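Local atomic coordinates of SusD superfamily protein (Bacteroides vulgatus, PDB entry 3MYV), a protein that probably binds polysaccharide at the outer membrane, as other members of the SusD family do when they help capture glycans for uptake. Residues 31-34 / 35-39; 107-110 / 111-114; 213-216 / 217-220; 445-448 / 449-453. All blocks are in the same frame, centred on the assembly; numbering follows the deposited sequence.

Contact 1. Residues 31-34 / 35-39; sequences GYYG and AAMFA. With EDO (1,2-ethanediol), chain I.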
ATOM      1  N   GLY A  31     -11.451  -7.028   3.603  1.00 14.28           N
ATOM      2  CA  GLY A  31     -11.896  -6.157   2.529  1.00 12.08           C
ATOM      3  C   GLY A  31     -11.038  -4.925   2.261  1.00 12.42           C
ATOM      4  O   GLY A  31     -11.219  -4.256   1.217  1.00 16.24           O
ATOM      5  N   TYR A  32     -10.148  -4.590   3.198  1.00 13.59           N
ATOM      6  CA  TYR A  32      -9.232  -3.443   3.030  1.00 13.49           C
ATOM      7  C   TYR A  32      -7.772  -3.887   3.276  1.00 13.05           C
ATOM      8  O   TYR A  32      -7.219  -4.581   2.430  1.00 12.75           O
ATOM      9  CB  TYR A  32      -9.721  -2.254   3.889  1.00 12.18           C
ATOM     10  CG  TYR A  32      -9.030  -0.902   3.671  1.00 13.31           C
ATOM     11  CD1 TYR A  32      -8.307  -0.628   2.499  1.00 13.31           C
ATOM     12  CD2 TYR A  32      -9.145   0.115   4.626  1.00 15.88           C
ATOM     13  CE1 TYR A  32      -7.670   0.626   2.305  1.00 14.21           C
ATOM     14  CE2 TYR A  32      -8.531   1.364   4.442  1.00 15.22           C
ATOM     15  CZ  TYR A  32      -7.786   1.609   3.283  1.00 14.24           C
ATOM     16  OH  TYR A  32      -7.196   2.833   3.087  1.00 14.54           O
ATOM     17  N   TYR A  33      -7.164  -3.559   4.417  1.00 13.34           N
ATOM     18  CA  TYR A  33      -5.755  -3.911   4.646  1.00 12.09           C
ATOM     19  C   TYR A  33      -5.501  -5.316   5.223  1.00 12.76           C
ATOM     20  O   TYR A  33      -4.355  -5.714   5.455  1.00 15.66           O
ATOM     21  CB  TYR A  33      -5.062  -2.810   5.460  1.00 12.71           C
ATOM     22  CG  TYR A  33      -4.531  -1.687   4.588  1.00 14.32           C
ATOM     23  CD1 TYR A  33      -3.481  -1.922   3.696  1.00 15.08           C
ATOM     24  CD2 TYR A  33      -5.089  -0.421   4.627  1.00 11.82           C
ATOM     25  CE1 TYR A  33      -2.985  -0.929   2.895  1.00 14.25           C
ATOM     26  CE2 TYR A  33      -4.597   0.594   3.801  1.00 16.01           C
ATOM     27  CZ  TYR A  33      -3.540   0.319   2.941  1.00 17.59           C
ATOM     28  OH  TYR A  33      -3.042   1.294   2.111  1.00 18.58           O
ATOM     29  N   GLY A  34      -6.561  -6.085   5.449  1.00 13.24           N
ATOM     30  CA  GLY A  34      -6.395  -7.497   5.772  1.00 12.54           C
ATOM     31  C   GLY A  34      -6.029  -8.370   4.581  1.00 13.53           C
ATOM     32  O   GLY A  34      -5.478  -9.465   4.768  1.00 14.60           O
ATOM     33  N   ALA A  35      -6.333  -7.897   3.372  1.00 11.91           N
ATOM     34  CA  ALA A  35      -6.064  -8.653   2.143  1.00 15.18           C
ATOM     35  C   ALA A  35      -6.284  -7.852   0.848  1.00 13.97           C
ATOM     36  O   ALA A  35      -5.405  -7.815  -0.016  1.00 11.87           O
ATOM     37  CB  ALA A  35      -6.941  -9.932   2.104  1.00 15.69           C
ATOM     38  N   ALA A  36      -7.462  -7.259   0.682  1.00 15.56           N
ATOM     39  CA  ALA A  36      -7.862  -6.720  -0.640  1.00 14.73           C
ATOM     40  C   ALA A  36      -6.884  -5.714  -1.246  1.00 15.58           C
ATOM     41  O   ALA A  36      -6.664  -5.738  -2.451  1.00 13.01           O
ATOM     42  CB  ALA A  36      -9.279  -6.130  -0.624  1.00 13.92           C
HETATM   43  N   MSE A  37      -6.325  -4.825  -0.429  1.00 13.46           N
HETATM   44  CA  MSE A  37      -5.412  -3.771  -0.957  1.00 13.67           C
HETATM   45  C   MSE A  37      -4.188  -4.415  -1.640  1.00 13.28           C
HETATM   46  O   MSE A  37      -3.706  -3.931  -2.670  1.00 15.01           O
HETATM   47  CB  MSE A  37      -4.927  -2.834   0.155  1.00 15.76           C
HETATM   48  CG  MSE A  37      -5.495  -1.453   0.240  1.00 22.03           C
HETATM   49 SE   MSE A  37      -5.951  -0.451  -1.327  0.75 15.96          SE
HETATM   50  CE  MSE A  37      -4.684  -0.989  -2.630  1.00 22.86           C
ATOM     51  N   PHE A  38      -3.741  -5.527  -1.095  1.00 13.17           N
ATOM     52  CA  PHE A  38      -2.555  -6.210  -1.565  1.00 13.91           C
ATOM     53  C   PHE A  38      -2.879  -7.004  -2.788  1.00 13.94           C
ATOM     54  O   PHE A  38      -2.112  -7.000  -3.736  1.00 14.77           O
ATOM     55  CB  PHE A  38      -1.958  -7.064  -0.450  1.00 13.69           C
ATOM     56  CG  PHE A  38      -1.629  -6.260   0.780  1.00 13.88           C
ATOM     57  CD1 PHE A  38      -0.553  -5.391   0.779  1.00 15.43           C
ATOM     58  CD2 PHE A  38      -2.405  -6.344   1.908  1.00 13.53           C
ATOM     59  CE1 PHE A  38      -0.270  -4.621   1.882  1.00 14.89           C
ATOM     60  CE2 PHE A  38      -2.130  -5.584   3.022  1.00 11.07           C
ATOM     61  CZ  PHE A  38      -1.068  -4.725   3.018  1.00 15.12           C
ATOM     62  N   ALA A  39      -4.033  -7.668  -2.789  1.00 12.97           N
ATOM     63  CA  ALA A  39      -4.499  -8.355  -3.992  1.00 11.94           C
ATOM     64  C   ALA A  39      -4.523  -7.379  -5.151  1.00 13.94           C
ATOM     65  O   ALA A  39      -4.116  -7.685  -6.269  1.00 14.29           O
ATOM     66  CB  ALA A  39      -5.871  -8.955  -3.756  1.00  8.73           C
TER
HETATM   67  C1  EDO I 516      -0.069  -0.993   0.447  1.00 34.68           C
HETATM   68  O1  EDO I 516       0.345  -0.768  -0.895  1.00 30.09           O
HETATM   69  C2  EDO I 516       0.482   0.096   1.374  1.00 27.42           C
HETATM   70  O2  EDO I 516      -0.356   1.301   1.371  1.00 23.79           O
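Met37, a selenomethionine, lays its CG over one face of Tyr33: the carbon is 3.9 Å from the centroid of the Tyr33 ring and 20° off the normal, a CH-pi contact. The same methylene meets the preceding aromatic, with Met37 CG 3.6 Å from Tyr32 CE1. Met37 SE stands at the edge of the Tyr32 ring, 5.5 Å from its centroid, and lies oblique to the Tyr33 ring, so that both are Met-aromatic contacts. Tyr33 in turn sends its edge toward the face of Phe38 in an offset edge-to-face pair, centroids 5.8 Å apart and planes at 64°. Because Phe38 CG is anti to its carbonyl carbon (chi1 -57°), the ring swings back along the chain, where Phe38 CE2 lies 3.3 Å from Tyr33 O, an oxygen at the ring edge. The backbone geometry is consistent with this placement: a type I turn runs from Tyr32 to Ala35, the N-cap residue, and Met37 N donates to Tyr32 O at 3.0 Å. Farther out, the hydroxyls of Tyr32 and Tyr33 both bond to Asp123 OD2, and Phe38 stacks on Trp265. Ethanediol O2 also donates to Tyr33 OH at 2.8 Å, and the diol is held by Arg126 and Arg198. With a leucine at Tyr33, Asp123 would probably lose one of its two tyrosine hydroxyls and the Phe38 face its edge-on partner. Tight turn, N-cap and aromatic cluster together form the start of helix 36-43, beside a polar site, lined by Tyr33, Arg126 and Arg198, where the diol, probably from the crystallisation liquor, may mark a pocket.

Contact 2. Residues 107-110 / 111-114; sequences NALK and GETM
Thr113 turns its hydroxyl back onto the carbonyl of Leu109, one helical turn earlier, with Thr113 OG1 2.8 Å from Leu109 O. That oxygen is gripped twice, since Thr113 N also donates to Leu109 O at 2.9 Å, and the two donors arrive from opposite faces of the carbonyl plane. The torsion explains the reach: OG1 sits beside the backbone N, anti to the carbonyl carbon (chi1 -57°), which satisfies the hydroxyl inside the helix and leaves the side chain to pack on Ala86, Ile89 and Leu90 of helix 77-94. This is the familiar bond of a helical threonine to the carbonyl four residues back, here in helix 103-128 of a TPR-clan protein. Leu109 and Glu112 run alongside each other in the same direction, and Leu109 CD2 comes 3.8 Å from Glu112 OE1. The extended glutamate carries its charge past the leucine to a salt bridge of OE2 with Arg186 and a hydrogen bond of that same oxygen with Tyr24. On another flank Met114 CG, of a selenomethionine, lies 3.4 Å from Lys110 O, the acceptor of its own backbone N, while Lys110 runs out fully extended, its CE 4.2 Å from Met114 SE.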
ATOM      1  N   ASN A 107      -3.585  15.898  21.253  1.00 22.08           N
ATOM      2  CA  ASN A 107      -3.042  16.453  20.022  0.50 22.51           C
ATOM      3  C   ASN A 107      -2.421  15.356  19.145  1.00 21.86           C
ATOM      4  O   ASN A 107      -2.577  15.377  17.928  1.00 20.56           O
ATOM      5  CB  ASN A 107      -2.005  17.544  20.327  0.50 24.23           C
ATOM      6  CG  ASN A 107      -2.225  18.798  19.504  0.50 22.37           C
ATOM      7  OD1 ASN A 107      -3.310  19.013  18.957  0.50 29.02           O
ATOM      8  ND2 ASN A 107      -1.204  19.636  19.421  0.50 30.24           N
ATOM      9  N   ALA A 108      -1.713  14.420  19.778  1.00 19.70           N
ATOM     10  CA  ALA A 108      -1.131  13.269  19.066  1.00 21.45           C
ATOM     11  C   ALA A 108      -2.231  12.413  18.418  1.00 19.15           C
ATOM     12  O   ALA A 108      -2.119  11.968  17.258  1.00 18.51           O
ATOM     13  CB  ALA A 108      -0.300  12.428  20.029  1.00 20.23           C
ATOM     14  N   LEU A 109      -3.294  12.184  19.173  1.00 19.03           N
ATOM     15  CA  LEU A 109      -4.434  11.417  18.677  1.00 20.29           C
ATOM     16  C   LEU A 109      -5.158  12.143  17.534  1.00 17.47           C
ATOM     17  O   LEU A 109      -5.574  11.515  16.552  1.00 15.65           O
ATOM     18  CB  LEU A 109      -5.382  11.065  19.812  1.00 17.64           C
ATOM     19  CG  LEU A 109      -4.833  10.043  20.808  1.00 22.47           C
ATOM     20  CD1 LEU A 109      -5.714   9.985  22.098  1.00 19.02           C
ATOM     21  CD2 LEU A 109      -4.726   8.666  20.174  1.00 15.57           C
ATOM     22  N   LYS A 110      -5.293  13.463  17.647  1.00 19.74           N
ATOM     23  CA  LYS A 110      -5.864  14.264  16.559  1.00 16.97           C
ATOM     24  C   LYS A 110      -5.026  14.094  15.272  1.00 17.91           C
ATOM     25  O   LYS A 110      -5.573  13.808  14.200  1.00 14.94           O
ATOM     26  CB  LYS A 110      -5.933  15.727  16.941  1.00 17.93           C
ATOM     27  CG  LYS A 110      -6.378  16.654  15.811  1.00 24.63           C
ATOM     28  CD  LYS A 110      -6.466  18.122  16.267  1.00 23.43           C
ATOM     29  CE  LYS A 110      -6.619  19.064  15.061  1.00 28.42           C
ATOM     30  NZ  LYS A 110      -6.728  20.511  15.470  1.00 25.77           N
ATOM     31  N   GLY A 111      -3.713  14.254  15.393  1.00 16.32           N
ATOM     32  CA  GLY A 111      -2.806  14.072  14.254  1.00 17.22           C
ATOM     33  C   GLY A 111      -2.901  12.691  13.639  1.00 16.53           C
ATOM     34  O   GLY A 111      -2.908  12.521  12.397  1.00 14.08           O
ATOM     35  N   GLU A 112      -2.990  11.692  14.508  1.00 16.30           N
ATOM     36  CA  GLU A 112      -3.031  10.306  14.064  1.00 17.21           C
ATOM     37  C   GLU A 112      -4.328  10.050  13.304  1.00 15.40           C
ATOM     38  O   GLU A 112      -4.320   9.398  12.277  1.00 16.00           O
ATOM     39  CB  GLU A 112      -2.900   9.349  15.259  1.00 15.98           C
ATOM     40  CG  GLU A 112      -2.857   7.891  14.854  1.00 15.75           C
ATOM     41  CD  GLU A 112      -2.782   6.908  16.017  1.00 23.82           C
ATOM     42  OE1 GLU A 112      -2.707   7.343  17.194  1.00 20.27           O
ATOM     43  OE2 GLU A 112      -2.807   5.680  15.741  1.00 18.54           O
ATOM     44  N   THR A 113      -5.435  10.581  13.820  1.00 15.48           N
ATOM     45  CA  THR A 113      -6.730  10.507  13.133  1.00 15.54           C
ATOM     46  C   THR A 113      -6.667  11.149  11.741  1.00 13.07           C
ATOM     47  O   THR A 113      -7.193  10.614  10.768  1.00 15.30           O
ATOM     48  CB  THR A 113      -7.833  11.172  13.976  1.00 17.23           C
ATOM     49  OG1 THR A 113      -7.899  10.538  15.267  1.00 15.66           O
ATOM     50  CG2 THR A 113      -9.209  11.093  13.265  1.00 15.97           C
HETATM   51  N   MSE A 114      -5.997  12.289  11.632  1.00 15.74           N
HETATM   52  CA  MSE A 114      -5.805  12.923  10.343  1.00 13.92           C
HETATM   53  C   MSE A 114      -4.955  12.052   9.428  1.00 14.59           C
HETATM   54  O   MSE A 114      -5.188  12.043   8.222  1.00 14.63           O
HETATM   55  CB  MSE A 114      -5.193  14.321  10.494  1.00 17.12           C
HETATM   56  CG  MSE A 114      -6.084  15.313  11.237  1.00 17.20           C
HETATM   57 SE   MSE A 114      -5.141  16.945  11.730  0.75 16.92          SE
HETATM   58  CE  MSE A 114      -4.916  17.684   9.996  1.00 17.72           C
TER

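Contact 3. Residues 213-216 / 217-220; sequences ADQL and IKDA
Lys218 lies back over the preceding turn of its helix onto Asp214, and every carbon of its side chain meets that residue. Lys218 CB begins 3.6 Å from Asp214 O. The first torsion places CG beside the backbone N (chi1 -72°), which brings Lys218 CG to 3.3 Å from the same carbonyl oxygen. From there the chain is extended: CD lies within van der Waals range of both Asp214 O and Asp214 OD2, and Lys218 CE comes 3.5 Å from Asp214 OD2. At the tip, Lys218 NZ forms a salt bridge with Asp214 OD2 at 2.8 Å, using the syn lone pair of the oxygen. A water accepts from Lys218 NZ at 3.0 Å and donates to Gln215 OE1. The other end of that amide donates from Gln215 NE2 to Asp219 OD1 at 2.9 Å; the acceptor lies nearly in the amide plane, but the nitrogen stands 37° out of the carboxylate plane. Both acids have second partners, Tyr359 OH for Asp214 OD1 and Arg193 for Asp219 OD2. Replacing Asp214 by an alanine removes both oxygens and would probably leave the Lys218 ammonium without its counter-charge and Tyr359 without this hydrogen bond. On the apolar side Ala213 and Ile217 pack on helix 334-348 and Leu216 on helix 189-202. Such i to i+4 pairing, acid before lysine, is typical of the polar flank of an amphipathic helix, here helix 206-223.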
ATOM      1  N   ALA A 213      12.228  11.913   2.364  1.00 14.17           N
ATOM      2  CA  ALA A 213      12.693  10.509   2.471  1.00 15.10           C
ATOM      3  C   ALA A 213      14.112  10.494   3.026  1.00 14.80           C
ATOM      4  O   ALA A 213      14.443   9.709   3.908  1.00 15.85           O
ATOM      5  CB  ALA A 213      12.651   9.783   1.102  1.00 13.75           C
ATOM      6  N   ASP A 214      14.934  11.405   2.524  1.00 13.88           N
ATOM      7  CA  ASP A 214      16.318  11.556   2.997  1.00 15.17           C
ATOM      8  C   ASP A 214      16.366  11.874   4.496  1.00 15.80           C
ATOM      9  O   ASP A 214      17.151  11.275   5.240  1.00 15.74           O
ATOM     10  CB  ASP A 214      17.002  12.660   2.174  1.00 16.47           C
ATOM     11  CG  ASP A 214      18.434  12.945   2.638  1.00 21.55           C
ATOM     12  OD1 ASP A 214      19.315  12.074   2.504  1.00 18.79           O
ATOM     13  OD2 ASP A 214      18.636  14.047   3.149  1.00 20.75           O
ATOM     14  N   GLN A 215      15.538  12.822   4.956  1.00 15.42           N
ATOM     15  CA  GLN A 215      15.618  13.240   6.353  1.00 14.51           C
ATOM     16  C   GLN A 215      15.081  12.152   7.260  1.00 14.96           C
ATOM     17  O   GLN A 215      15.574  11.976   8.380  1.00 18.07           O
ATOM     18  CB  GLN A 215      14.847  14.544   6.605  1.00 15.12           C
ATOM     19  CG  GLN A 215      15.123  15.133   7.999  1.00 17.84           C
ATOM     20  CD  GLN A 215      16.593  15.467   8.202  1.00 17.51           C
ATOM     21  OE1 GLN A 215      17.171  16.247   7.442  1.00 24.84           O
ATOM     22  NE2 GLN A 215      17.205  14.877   9.217  1.00 17.40           N
ATOM     23  N   LEU A 216      14.058  11.436   6.785  1.00 14.48           N
ATOM     24  CA  LEU A 216      13.445  10.349   7.546  1.00 14.70           C
ATOM     25  C   LEU A 216      14.455   9.222   7.748  1.00 13.79           C
ATOM     26  O   LEU A 216      14.546   8.635   8.843  1.00 16.13           O
ATOM     27  CB  LEU A 216      12.174   9.845   6.803  1.00 13.97           C
ATOM     28  CG  LEU A 216      11.348   8.724   7.438  1.00 15.62           C
ATOM     29  CD1 LEU A 216      10.919   9.108   8.829  1.00 18.60           C
ATOM     30  CD2 LEU A 216      10.098   8.382   6.568  1.00 12.50           C
ATOM     31  N   ILE A 217      15.211   8.900   6.701  1.00 14.44           N
ATOM     32  CA  ILE A 217      16.263   7.881   6.805  1.00 15.07           C
ATOM     33  C   ILE A 217      17.336   8.331   7.790  1.00 16.59           C
ATOM     34  O   ILE A 217      17.785   7.546   8.642  1.00 16.27           O
ATOM     35  CB  ILE A 217      16.899   7.578   5.439  1.00 16.36           C
ATOM     36  CG1 ILE A 217      15.892   6.866   4.515  1.00 21.46           C
ATOM     37  CG2 ILE A 217      18.122   6.722   5.573  1.00 19.85           C
ATOM     38  CD1 ILE A 217      16.290   6.951   3.054  1.00 14.38           C
ATOM     39  N   LYS A 218      17.722   9.608   7.694  1.00 17.73           N
ATOM     40  CA  LYS A 218      18.723  10.147   8.600  1.00 17.17           C
ATOM     41  C   LYS A 218      18.238  10.097  10.048  1.00 18.23           C
ATOM     42  O   LYS A 218      19.007   9.695  10.945  1.00 19.03           O
ATOM     43  CB  LYS A 218      19.109  11.559   8.207  1.00 15.99           C
ATOM     44  CG  LYS A 218      19.944  11.631   6.939  1.00 20.07           C
ATOM     45  CD  LYS A 218      20.063  13.038   6.449  1.00 17.72           C
ATOM     46  CE  LYS A 218      21.128  13.182   5.391  1.00 22.17           C
ATOM     47  NZ  LYS A 218      20.913  14.515   4.709  1.00 19.89           N
ATOM     48  N   ASP A 219      16.968  10.461  10.263  1.00 17.99           N
ATOM     49  CA  ASP A 219      16.380  10.442  11.603  1.00 17.50           C
ATOM     50  C   ASP A 219      16.276   9.015  12.162  1.00 18.68           C
ATOM     51  O   ASP A 219      16.541   8.795  13.346  1.00 20.89           O
ATOM     52  CB  ASP A 219      15.001  11.111  11.633  1.00 17.56           C
ATOM     53  CG  ASP A 219      15.048  12.595  11.300  1.00 18.65           C
ATOM     54  OD1 ASP A 219      16.158  13.208  11.321  1.00 19.47           O
ATOM     55  OD2 ASP A 219      13.970  13.146  10.978  1.00 18.47           O
ATOM     56  N   ALA A 220      15.872   8.049  11.340  1.00 20.46           N
ATOM     57  CA  ALA A 220      15.901   6.626  11.762  1.00 21.09           C
ATOM     58  C   ALA A 220      17.295   6.190  12.241  1.00 23.31           C
ATOM     59  O   ALA A 220      17.440   5.478  13.253  1.00 21.26           O
ATOM     60  CB  ALA A 220      15.436   5.719  10.630  1.00 19.78           C
TER
HETATM   61  O   HOH W   1      19.982  16.699   6.525  1.00 38.05           O

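Contact 4. Residues 445-448 / 449-453; sequences MEQN and PGYPK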
HETATM    1  N   MSE A 445     -24.078  11.760 -10.828  1.00 15.37           N
HETATM    2  CA  MSE A 445     -22.693  11.422 -10.608  1.00 15.05           C
HETATM    3  C   MSE A 445     -22.190  10.651 -11.834  1.00 17.34           C
HETATM    4  O   MSE A 445     -22.894   9.815 -12.408  1.00 16.41           O
HETATM    5  CB  MSE A 445     -22.526  10.578  -9.332  1.00 16.18           C
HETATM    6  CG  MSE A 445     -21.138  10.098  -9.070  1.00 14.86           C
HETATM    7 SE   MSE A 445     -20.875   9.261  -7.332  0.75 13.88          SE
HETATM    8  CE  MSE A 445     -21.226  10.791  -6.199  1.00 16.11           C
ATOM      9  N   GLU A 446     -20.972  10.952 -12.246  1.00 15.45           N
ATOM     10  CA  GLU A 446     -20.376  10.258 -13.380  1.00 16.92           C
ATOM     11  C   GLU A 446     -19.789   8.919 -12.986  1.00 16.57           C
ATOM     12  O   GLU A 446     -19.154   8.802 -11.960  1.00 18.44           O
ATOM     13  CB  GLU A 446     -19.290  11.113 -14.002  1.00 18.46           C
ATOM     14  CG  GLU A 446     -19.838  12.444 -14.433  1.00 27.25           C
ATOM     15  CD  GLU A 446     -19.188  12.967 -15.669  1.00 45.00           C
ATOM     16  OE1 GLU A 446     -19.434  12.382 -16.740  1.00 52.29           O
ATOM     17  OE2 GLU A 446     -18.455  13.973 -15.568  1.00 50.50           O
ATOM     18  N   GLN A 447     -20.003   7.921 -13.836  1.00 17.14           N
ATOM     19  CA  GLN A 447     -19.327   6.637 -13.737  1.00 16.93           C
ATOM     20  C   GLN A 447     -17.966   6.815 -14.404  1.00 17.48           C
ATOM     21  O   GLN A 447     -17.794   7.694 -15.268  1.00 20.42           O
ATOM     22  CB  GLN A 447     -20.149   5.543 -14.412  1.00 16.80           C
ATOM     23  CG  GLN A 447     -19.568   4.127 -14.368  1.00 16.65           C
ATOM     24  CD  GLN A 447     -19.207   3.671 -12.997  1.00 20.10           C
ATOM     25  OE1 GLN A 447     -18.074   3.889 -12.540  1.00 15.64           O
ATOM     26  NE2 GLN A 447     -20.176   3.055 -12.295  1.00 15.30           N
ATOM     27  N   ASN A 448     -16.987   6.035 -13.985  1.00 17.89           N
ATOM     28  CA  ASN A 448     -15.701   6.047 -14.676  1.00 16.83           C
ATOM     29  C   ASN A 448     -15.892   5.628 -16.136  1.00 17.15           C
ATOM     30  O   ASN A 448     -16.732   4.787 -16.442  1.00 16.55           O
ATOM     31  CB  ASN A 448     -14.663   5.175 -13.949  1.00 15.52           C
ATOM     32  CG  ASN A 448     -14.008   5.920 -12.805  1.00 15.84           C
ATOM     33  OD1 ASN A 448     -13.843   7.139 -12.883  1.00 14.19           O
ATOM     34  ND2 ASN A 448     -13.644   5.211 -11.726  1.00 11.09           N
ATOM     35  N   PRO A 449     -15.134   6.254 -17.039  1.00 16.95           N
ATOM     36  CA  PRO A 449     -15.321   6.048 -18.482  1.00 19.98           C
ATOM     37  C   PRO A 449     -15.171   4.570 -18.836  1.00 19.25           C
ATOM     38  O   PRO A 449     -14.393   3.864 -18.202  1.00 18.02           O
ATOM     39  CB  PRO A 449     -14.181   6.865 -19.123  1.00 20.53           C
ATOM     40  CG  PRO A 449     -13.345   7.334 -18.078  1.00 20.64           C
ATOM     41  CD  PRO A 449     -14.038   7.192 -16.740  1.00 17.41           C
ATOM     42  N   GLY A 450     -15.959   4.099 -19.796  1.00 19.95           N
ATOM     43  CA  GLY A 450     -15.855   2.721 -20.264  1.00 19.83           C
ATOM     44  C   GLY A 450     -16.802   1.767 -19.571  1.00 19.34           C
ATOM     45  O   GLY A 450     -17.293   0.819 -20.182  1.00 21.60           O
ATOM     46  N   TYR A 451     -17.068   2.000 -18.291  1.00 18.91           N
ATOM     47  CA  TYR A 451     -17.939   1.124 -17.541  1.00 18.69           C
ATOM     48  C   TYR A 451     -19.394   1.387 -17.939  1.00 19.75           C
ATOM     49  O   TYR A 451     -19.708   2.495 -18.350  1.00 19.45           O
ATOM     50  CB  TYR A 451     -17.741   1.345 -16.035  1.00 20.95           C
ATOM     51  CG  TYR A 451     -16.485   0.723 -15.467  1.00 20.02           C
ATOM     52  CD1 TYR A 451     -16.397  -0.642 -15.278  1.00 15.96           C
ATOM     53  CD2 TYR A 451     -15.383   1.506 -15.122  1.00 18.04           C
ATOM     54  CE1 TYR A 451     -15.253  -1.229 -14.739  1.00 15.52           C
ATOM     55  CE2 TYR A 451     -14.243   0.938 -14.576  1.00 15.46           C
ATOM     56  CZ  TYR A 451     -14.189  -0.433 -14.387  1.00 16.81           C
ATOM     57  OH  TYR A 451     -13.068  -1.020 -13.863  1.00 14.88           O
ATOM     58  N   PRO A 452     -20.277   0.372 -17.841  1.00 19.65           N
ATOM     59  CA  PRO A 452     -21.703   0.615 -18.125  1.00 23.13           C
ATOM     60  C   PRO A 452     -22.365   1.420 -17.013  1.00 22.75           C
ATOM     61  O   PRO A 452     -21.870   1.434 -15.882  1.00 20.39           O
ATOM     62  CB  PRO A 452     -22.307  -0.787 -18.165  1.00 24.30           C
ATOM     63  CG  PRO A 452     -21.436  -1.610 -17.278  1.00 23.98           C
ATOM     64  CD  PRO A 452     -20.024  -1.034 -17.496  1.00 23.32           C
ATOM     65  N   LYS A 453     -23.441   2.120 -17.351  1.00 21.93           N
ATOM     66  CA  LYS A 453     -24.312   2.775 -16.370  1.00 22.98           C
ATOM     67  C   LYS A 453     -25.752   2.348 -16.715  1.00 24.53           C
ATOM     68  O   LYS A 453     -26.282   2.737 -17.738  1.00 27.29           O
ATOM     69  CB  LYS A 453     -24.114   4.297 -16.413  1.00 25.58           C
ATOM     70  CG  LYS A 453     -24.706   5.047 -15.207  1.00 26.28           C
ATOM     71  CD  LYS A 453     -24.260   6.516 -15.122  1.00 26.62           C
ATOM     72  CE  LYS A 453     -25.106   7.294 -14.084  1.00 27.41           C
ATOM     73  NZ  LYS A 453     -24.802   8.772 -14.026  1.00 22.45           N
TER
HETATM   74  O   HOH W   2     -22.445   2.557 -13.591  1.00 24.50           O
HETATM   75  O   HOH W   3     -19.078   5.147 -18.016  1.00 21.26           O
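Asn448 to Tyr451 make a type II beta turn, closed by a weak hydrogen bond from Tyr451 N to Asn448 O at 3.4 Å, with Gly450 in a conformation in which any side chain would collide with Pro449 O. Among the side chains, Gln447 bends at chi2, so that its amide curls back on its own backbone and Gln447 OE1 accepts from Asn448 N at 2.8 Å, a bond bent to 107° at the C=O; Ile434 N is a second donor to that oxygen. On the way, Gln447 CG rests 3.7 Å from Tyr451 CB, with the amide and ring planes 57° apart. The amide nitrogen faces the returning arm of the loop through a water, which accepts from Gln447 NE2 at 2.7 Å and donates to Pro452 O. Another water bridges the turn, donating to Asn448 O at 2.8 Å and to Tyr451 O at 2.7 Å. The Tyr451 ring sets an edge toward Asn448 O, while its hydroxyl reaches Val431 O. Lys453, CG anti to the backbone N (chi1 -166°) and the rest of the chain extended, spans the open end of the loop and donates from NZ to Met445 O at 2.7 Å and also to Pro443 O. Asn448 anchors the turn inward through Arg157, Leu432 O and Phe128 O. With a single, weak backbone bond across the turn, the loop's carbonyls are met by two waters, Arg157 (at Glu446 O) and the Lys453 ammonium, which the carbonyl dipoles of Met445 and Pro443 probably help to solvate, though a crystal neighbour may also bear on this lysine.

How the contacts relate
The four contacts do not touch. Centres of contacts 3 and 4 are about 42 Å apart, on opposite sides of the chain's centre, while the centre of contact 1 is about 9 Å from the centre of the chain. Helix 103-128 connects contacts 1, 2 and 4: it carries contact 2, supplies Asp123 to the tyrosines of contact 1 about 24 Å away (centre to centre), and ends at Phe128, whose carbonyl meets contact 4. Helix 189-202 links contacts 1 and 3, since its Arg198 holds the ethanediol and its Arg193 pairs with Asp219. The bound sodium ion, at a site of Asn254, Ser255, Asp258, Pro260 and Leu325, lies about 9 Å from Gly34 of contact 1, too far for coordination.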